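Local coordinates for protein techylectin-5A (Tachypleus tridentatus, PDB 1JC9) that agglutinates bacteria and erythrocytes as a horseshoe-crab lectin of innate immunity, specifically recognising acetyl group-containing substances on their surfaces, at residues N77-M82 / I92-N97; M82-G87 / M140-L145. All blocks are in the same frame, centred on the assembly; numbering follows the deposited sequence.

Interaction 1 (N77-M82 / I92-N97); sequences NVYCDM and IQRRGN
One face of the Tyr79 ring receives the end of Arg94, while the guanidinium turns its edge, not its face, to the ring. The two planes stand 84° apart, and NH2 is the atom that leads, 3.3 Å from Tyr79 CD1 and 3.5 Å from Tyr79 CE1, lying above the ring toward its rim. Behind it, Arg94 CZ sits 4.5 Å from the ring centroid and only 10° off the ring normal. This is a cation-pi contact made end-on, in which the positive charge faces the pi cloud without the flat overlap of a parallel stack. The two residues belong to a beta hairpin of the fibrinogen C-terminal fold, strand 76-81 pairing antiparallel with strand 89-95. Tyr79 pairs through its backbone with Val91, so Arg94 starts three residues further along and must reach back to the ring. Its chain runs straight through chi1 and chi2 and then bends at chi3 (-65°), which delivers NH2 over the aromatic face. Arginine suits this place because its several N-H groups can serve different partners at once: NE forms a salt bridge with Glu256, and NH1 bonds to the carbonyls of Ile119 and Lys121. These polar partners probably fix the rotation of the buried guanidinium. Tyrosine supplies a broad aromatic face that can take up a cation, while the side chain also touches Val91.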
loop_
_atom_site.group_PDB
_atom_site.type_symbol
_atom_site.label_atom_id
_atom_site.label_comp_id
_atom_site.label_asym_id
_atom_site.label_seq_id
_atom_site.Cartn_x
_atom_site.Cartn_y
_atom_site.Cartn_z
ATOM N N ASN A 77 15.065 -2.973 6.008
ATOM C CA ASN A 77 15.273 -1.538 5.959
ATOM C C ASN A 77 13.919 -1.010 5.515
ATOM O O ASN A 77 13.415 -1.382 4.453
ATOM C CB ASN A 77 16.327 -1.142 4.922
ATOM C CG ASN A 77 17.737 -1.255 5.454
ATOM O OD1 ASN A 77 18.024 -0.826 6.571
ATOM N ND2 ASN A 77 18.631 -1.822 4.652
ATOM N N VAL A 78 13.312 -0.163 6.333
ATOM C CA VAL A 78 12.019 0.396 5.987
ATOM C C VAL A 78 12.085 1.911 6.039
ATOM O O VAL A 78 12.972 2.484 6.677
ATOM C CB VAL A 78 10.914 -0.073 6.965
ATOM C CG1 VAL A 78 10.771 -1.578 6.905
ATOM C CG2 VAL A 78 11.245 0.377 8.385
ATOM N N TYR A 79 11.154 2.565 5.357
ATOM C CA TYR A 79 11.125 4.011 5.396
ATOM C C TYR A 79 10.144 4.424 6.474
ATOM O O TYR A 79 8.994 3.979 6.494
ATOM C CB TYR A 79 10.697 4.602 4.055
ATOM C CG TYR A 79 10.846 6.101 4.033
ATOM C CD1 TYR A 79 9.883 6.930 4.613
ATOM C CD2 TYR A 79 11.980 6.693 3.479
ATOM C CE1 TYR A 79 10.048 8.314 4.641
ATOM C CE2 TYR A 79 12.154 8.071 3.501
ATOM C CZ TYR A 79 11.188 8.874 4.082
ATOM O OH TYR A 79 11.372 10.235 4.104
ATOM N N CYS A 80 10.613 5.268 7.383
ATOM C CA CYS A 80 9.783 5.748 8.472
ATOM C C CYS A 80 9.352 7.194 8.246
ATOM O O CYS A 80 10.184 8.074 8.043
ATOM C CB CYS A 80 10.548 5.680 9.794
ATOM S SG CYS A 80 10.993 4.018 10.382
ATOM N N ASP A 81 8.046 7.426 8.263
ATOM C CA ASP A 81 7.504 8.770 8.122
ATOM C C ASP A 81 7.328 9.227 9.568
ATOM O O ASP A 81 6.435 8.746 10.270
ATOM C CB ASP A 81 6.148 8.728 7.416
ATOM C CG ASP A 81 5.426 10.067 7.446
ATOM O OD1 ASP A 81 5.901 11.003 8.129
ATOM O OD2 ASP A 81 4.368 10.173 6.792
ATOM N N MET A 82 8.189 10.134 10.021
ATOM C CA MET A 82 8.123 10.621 11.394
ATOM C C MET A 82 7.452 11.985 11.510
ATOM O O MET A 82 7.474 12.601 12.575
ATOM C CB MET A 82 9.534 10.705 11.988
ATOM C CG MET A 82 10.294 9.388 11.941
ATOM S SD MET A 82 9.372 8.080 12.756
ATOM C CE MET A 82 10.691 7.261 13.667
ATOM N N ILE A 92 4.764 1.292 3.560
ATOM C CA ILE A 92 4.796 0.019 2.855
ATOM C C ILE A 92 4.630 0.155 1.346
ATOM O O ILE A 92 4.818 -0.817 0.616
ATOM C CB ILE A 92 3.712 -0.961 3.391
ATOM C CG1 ILE A 92 2.311 -0.422 3.099
ATOM C CG2 ILE A 92 3.900 -1.179 4.890
ATOM C CD1 ILE A 92 1.193 -1.390 3.486
ATOM N N GLN A 93 4.282 1.352 0.877
ATOM C CA GLN A 93 4.108 1.595 -0.557
ATOM C C GLN A 93 4.177 3.083 -0.866
ATOM O O GLN A 93 3.762 3.909 -0.054
ATOM C CB GLN A 93 2.754 1.055 -1.048
ATOM C CG GLN A 93 2.551 1.169 -2.573
ATOM C CD GLN A 93 1.736 2.390 -3.004
ATOM O OE1 GLN A 93 1.717 3.418 -2.328
ATOM N NE2 GLN A 93 1.067 2.276 -4.148
ATOM N N ARG A 94 4.712 3.420 -2.036
ATOM C CA ARG A 94 4.790 4.810 -2.469
ATOM C C ARG A 94 4.851 4.919 -3.987
ATOM O O ARG A 94 5.513 4.124 -4.649
ATOM C CB ARG A 94 6.018 5.520 -1.879
ATOM C CG ARG A 94 6.088 6.997 -2.288
ATOM C CD ARG A 94 7.372 7.692 -1.841
ATOM N NE ARG A 94 7.504 7.785 -0.386
ATOM C CZ ARG A 94 8.473 7.198 0.312
ATOM N NH1 ARG A 94 9.398 6.475 -0.310
ATOM N NH2 ARG A 94 8.524 7.337 1.630
ATOM N N ARG A 95 4.138 5.907 -4.526
ATOM C CA ARG A 95 4.126 6.187 -5.959
ATOM C C ARG A 95 4.505 7.660 -6.094
ATOM O O ARG A 95 4.080 8.495 -5.294
ATOM C CB ARG A 95 2.733 5.967 -6.570
ATOM C CG ARG A 95 2.182 4.551 -6.455
ATOM C CD ARG A 95 3.158 3.504 -6.984
ATOM N NE ARG A 95 3.422 3.603 -8.419
ATOM C CZ ARG A 95 2.601 3.168 -9.374
ATOM N NH1 ARG A 95 1.436 2.600 -9.067
ATOM N NH2 ARG A 95 2.967 3.267 -10.646
ATOM N N GLY A 96 5.317 7.970 -7.094
ATOM C CA GLY A 96 5.736 9.340 -7.322
ATOM C C GLY A 96 6.418 9.411 -8.669
ATOM O O GLY A 96 6.558 8.389 -9.338
ATOM N N ASN A 97 6.831 10.602 -9.084
ATOM C CA ASN A 97 7.514 10.752 -10.365
ATOM C C ASN A 97 9.010 10.669 -10.079
ATOM O O ASN A 97 9.665 11.690 -9.890
ATOM C CB ASN A 97 7.184 12.105 -10.988
ATOM C CG ASN A 97 7.517 12.159 -12.466
ATOM O OD1 ASN A 97 8.509 11.577 -12.909
ATOM N ND2 ASN A 97 6.695 12.865 -13.236
#

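Interaction 2 (M82-G87 / M140-L145); sequences METDGG and MIRFDL
Asp144 OD1 is gripped by two nitrogens of Arg142, both side chains rising from strand 139-146. Arg142 NE donates to Asp144 OD1 at 2.9 Å, and the syn lone pair of OD1 receives Arg142 NH2, also at 2.9 Å; both bonds are bent (142° and 138°). The carboxylate thus meets the side-on edge of the guanidinium, close to its plane; the NE bond to the second oxygen, OD2, is weak. OD2 has a stronger partner in Lys258, so the aspartate lies between two cations, which would be expected to favour its charged form. Residues i and i+2 of a strand point to the same side of a sheet, and Arg142, extended from CG to NE, keeps its head within reach of the neighbouring acid.

With its edge engaged, the guanidinium offers a face to the loop. Thr84 CG2 lies over it, 3.5 Å from Arg142 CZ and 3.4 Å above the plane, the two side chains coming from opposite directions. Threonine suits the spot because its branches divide the work: with chi1 at -54° the methyl covers the arginine while OG1 bonds to Asp81. Beside it, a water bridges the charges of Asp85 and Arg142, donating to Asp85 OD2 at 2.6 Å and accepting from Arg142 NH1 at 3.0 Å. Asp85 OD2 also forms a salt bridge with Arg260. Thr84 to Gly87 form a beta turn close to type I', with Asp85 and Gly86 at its centre, closed by the Gly87 N to Thr84 O bond: a glycine-rich hairpin loop folded against the charged surface of an antiparallel sheet.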
loop_
_atom_site.group_PDB
_atom_site.type_symbol
_atom_site.label_atom_id
_atom_site.label_comp_id
_atom_site.label_asym_id
_atom_site.label_seq_id
_atom_site.Cartn_x
_atom_site.Cartn_y
_atom_site.Cartn_z
ATOM N N MET A 82 8.189 10.134 10.021
ATOM C CA MET A 82 8.123 10.621 11.394
ATOM C C MET A 82 7.452 11.985 11.510
ATOM O O MET A 82 7.474 12.601 12.575
ATOM C CB MET A 82 9.534 10.705 11.988
ATOM C CG MET A 82 10.294 9.388 11.941
ATOM S SD MET A 82 9.372 8.080 12.756
ATOM C CE MET A 82 10.691 7.261 13.667
ATOM N N GLU A 83 6.837 12.446 10.428
ATOM C CA GLU A 83 6.203 13.757 10.439
ATOM C C GLU A 83 4.678 13.762 10.476
ATOM O O GLU A 83 4.076 14.512 11.239
ATOM C CB GLU A 83 6.697 14.558 9.234
ATOM C CG GLU A 83 8.165 14.952 9.344
ATOM C CD GLU A 83 8.786 15.273 8.000
ATOM O OE1 GLU A 83 8.195 16.076 7.247
ATOM O OE2 GLU A 83 9.870 14.721 7.698
ATOM N N THR A 84 4.052 12.923 9.667
ATOM C CA THR A 84 2.598 12.878 9.613
ATOM C C THR A 84 1.922 12.522 10.934
ATOM O O THR A 84 2.188 11.473 11.519
ATOM C CB THR A 84 2.125 11.882 8.544
ATOM O OG1 THR A 84 2.748 12.200 7.293
ATOM C CG2 THR A 84 0.622 11.949 8.387
ATOM N N ASP A 85 1.049 13.411 11.396
ATOM C CA ASP A 85 0.285 13.208 12.621
ATOM C C ASP A 85 1.040 12.527 13.769
ATOM O O ASP A 85 0.575 11.544 14.342
ATOM C CB ASP A 85 -0.991 12.430 12.276
ATOM C CG ASP A 85 -1.893 12.212 13.469
ATOM O OD1 ASP A 85 -1.949 13.089 14.353
ATOM O OD2 ASP A 85 -2.564 11.161 13.517
ATOM N N GLY A 86 2.211 13.053 14.102
ATOM C CA GLY A 86 2.972 12.490 15.203
ATOM C C GLY A 86 4.093 11.542 14.827
ATOM O O GLY A 86 4.961 11.262 15.649
ATOM N N GLY A 87 4.071 11.035 13.599
ATOM C CA GLY A 87 5.115 10.128 13.156
ATOM C C GLY A 87 4.938 8.690 13.608
ATOM O O GLY A 87 3.878 8.300 14.102
ATOM N N MET A 140 -3.148 0.009 12.089
ATOM C CA MET A 140 -4.139 0.735 11.312
ATOM C C MET A 140 -3.339 1.162 10.086
ATOM O O MET A 140 -2.118 1.326 10.168
ATOM C CB MET A 140 -4.671 1.965 12.060
ATOM C CG MET A 140 -3.634 3.013 12.427
ATOM S SD MET A 140 -4.419 4.517 13.080
ATOM C CE MET A 140 -5.391 3.840 14.417
ATOM N N ILE A 141 -4.000 1.300 8.946
ATOM C CA ILE A 141 -3.300 1.717 7.744
ATOM C C ILE A 141 -3.786 3.100 7.347
ATOM O O ILE A 141 -4.968 3.412 7.460
ATOM C CB ILE A 141 -3.522 0.724 6.564
ATOM C CG1 ILE A 141 -2.785 1.226 5.321
ATOM C CG2 ILE A 141 -5.004 0.569 6.264
ATOM C CD1 ILE A 141 -2.781 0.242 4.172
ATOM N N ARG A 142 -2.861 3.941 6.908
ATOM C CA ARG A 142 -3.221 5.282 6.480
ATOM C C ARG A 142 -2.830 5.491 5.022
ATOM O O ARG A 142 -1.732 5.117 4.612
ATOM C CB ARG A 142 -2.522 6.330 7.358
ATOM C CG ARG A 142 -2.706 7.758 6.861
ATOM C CD ARG A 142 -2.129 8.811 7.817
ATOM N NE ARG A 142 -2.128 10.123 7.172
ATOM C CZ ARG A 142 -2.753 11.199 7.638
ATOM N NH1 ARG A 142 -3.439 11.138 8.771
ATOM N NH2 ARG A 142 -2.705 12.333 6.955
ATOM N N PHE A 143 -3.744 6.066 4.243
ATOM C CA PHE A 143 -3.486 6.368 2.840
ATOM C C PHE A 143 -3.326 7.881 2.716
ATOM O O PHE A 143 -4.205 8.631 3.129
ATOM C CB PHE A 143 -4.659 5.954 1.934
ATOM C CG PHE A 143 -4.846 4.464 1.794
ATOM C CD1 PHE A 143 -5.588 3.747 2.729
ATOM C CD2 PHE A 143 -4.306 3.785 0.703
ATOM C CE1 PHE A 143 -5.796 2.376 2.580
ATOM C CE2 PHE A 143 -4.507 2.416 0.547
ATOM C CZ PHE A 143 -5.253 1.711 1.485
ATOM N N ASP A 144 -2.200 8.332 2.172
ATOM C CA ASP A 144 -1.987 9.754 1.962
ATOM C C ASP A 144 -2.001 9.974 0.456
ATOM O O ASP A 144 -1.171 9.423 -0.268
ATOM C CB ASP A 144 -0.658 10.211 2.571
ATOM C CG ASP A 144 -0.758 10.432 4.069
ATOM O OD1 ASP A 144 -1.704 11.120 4.502
ATOM O OD2 ASP A 144 0.099 9.925 4.819
ATOM N N LEU A 145 -2.954 10.776 -0.008
ATOM C CA LEU A 145 -3.122 11.046 -1.433
ATOM C C LEU A 145 -2.960 12.528 -1.773
ATOM O O LEU A 145 -3.359 13.404 -1.002
ATOM C CB LEU A 145 -4.517 10.586 -1.868
ATOM C CG LEU A 145 -5.024 9.288 -1.226
ATOM C CD1 LEU A 145 -6.519 9.150 -1.468
ATOM C CD2 LEU A 145 -4.266 8.093 -1.801
HETATM O O HOH W 1 -3.371 9.809 11.413
#

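Overall arrangement
After helix 49-54, strand 61-65 and helix 70-73 the chain enters strand 76-81, turns through the loop 82-87 and returns along strand 89-95. Interaction 1 closes this short hairpin, with 9 residues between its segments. Interaction 2 starts in the connecting loop and closes a much longer excursion of 52 residues, through the helices 109-114 and 127-136, to strand 139-146. The segments therefore alternate along the sequence, so the two contacts cross, their segments overlapping at Met82, with centres about 11 Å apart. Both reach the same antiparallel sheet, in which strand 250-261 pairs with 89-95 and with 139-146. Interaction 1 joins the hairpin's two strands through their side chains; interaction 2 joins its loop to strand 139-146, away from the acetyl-sugar and calcium sites.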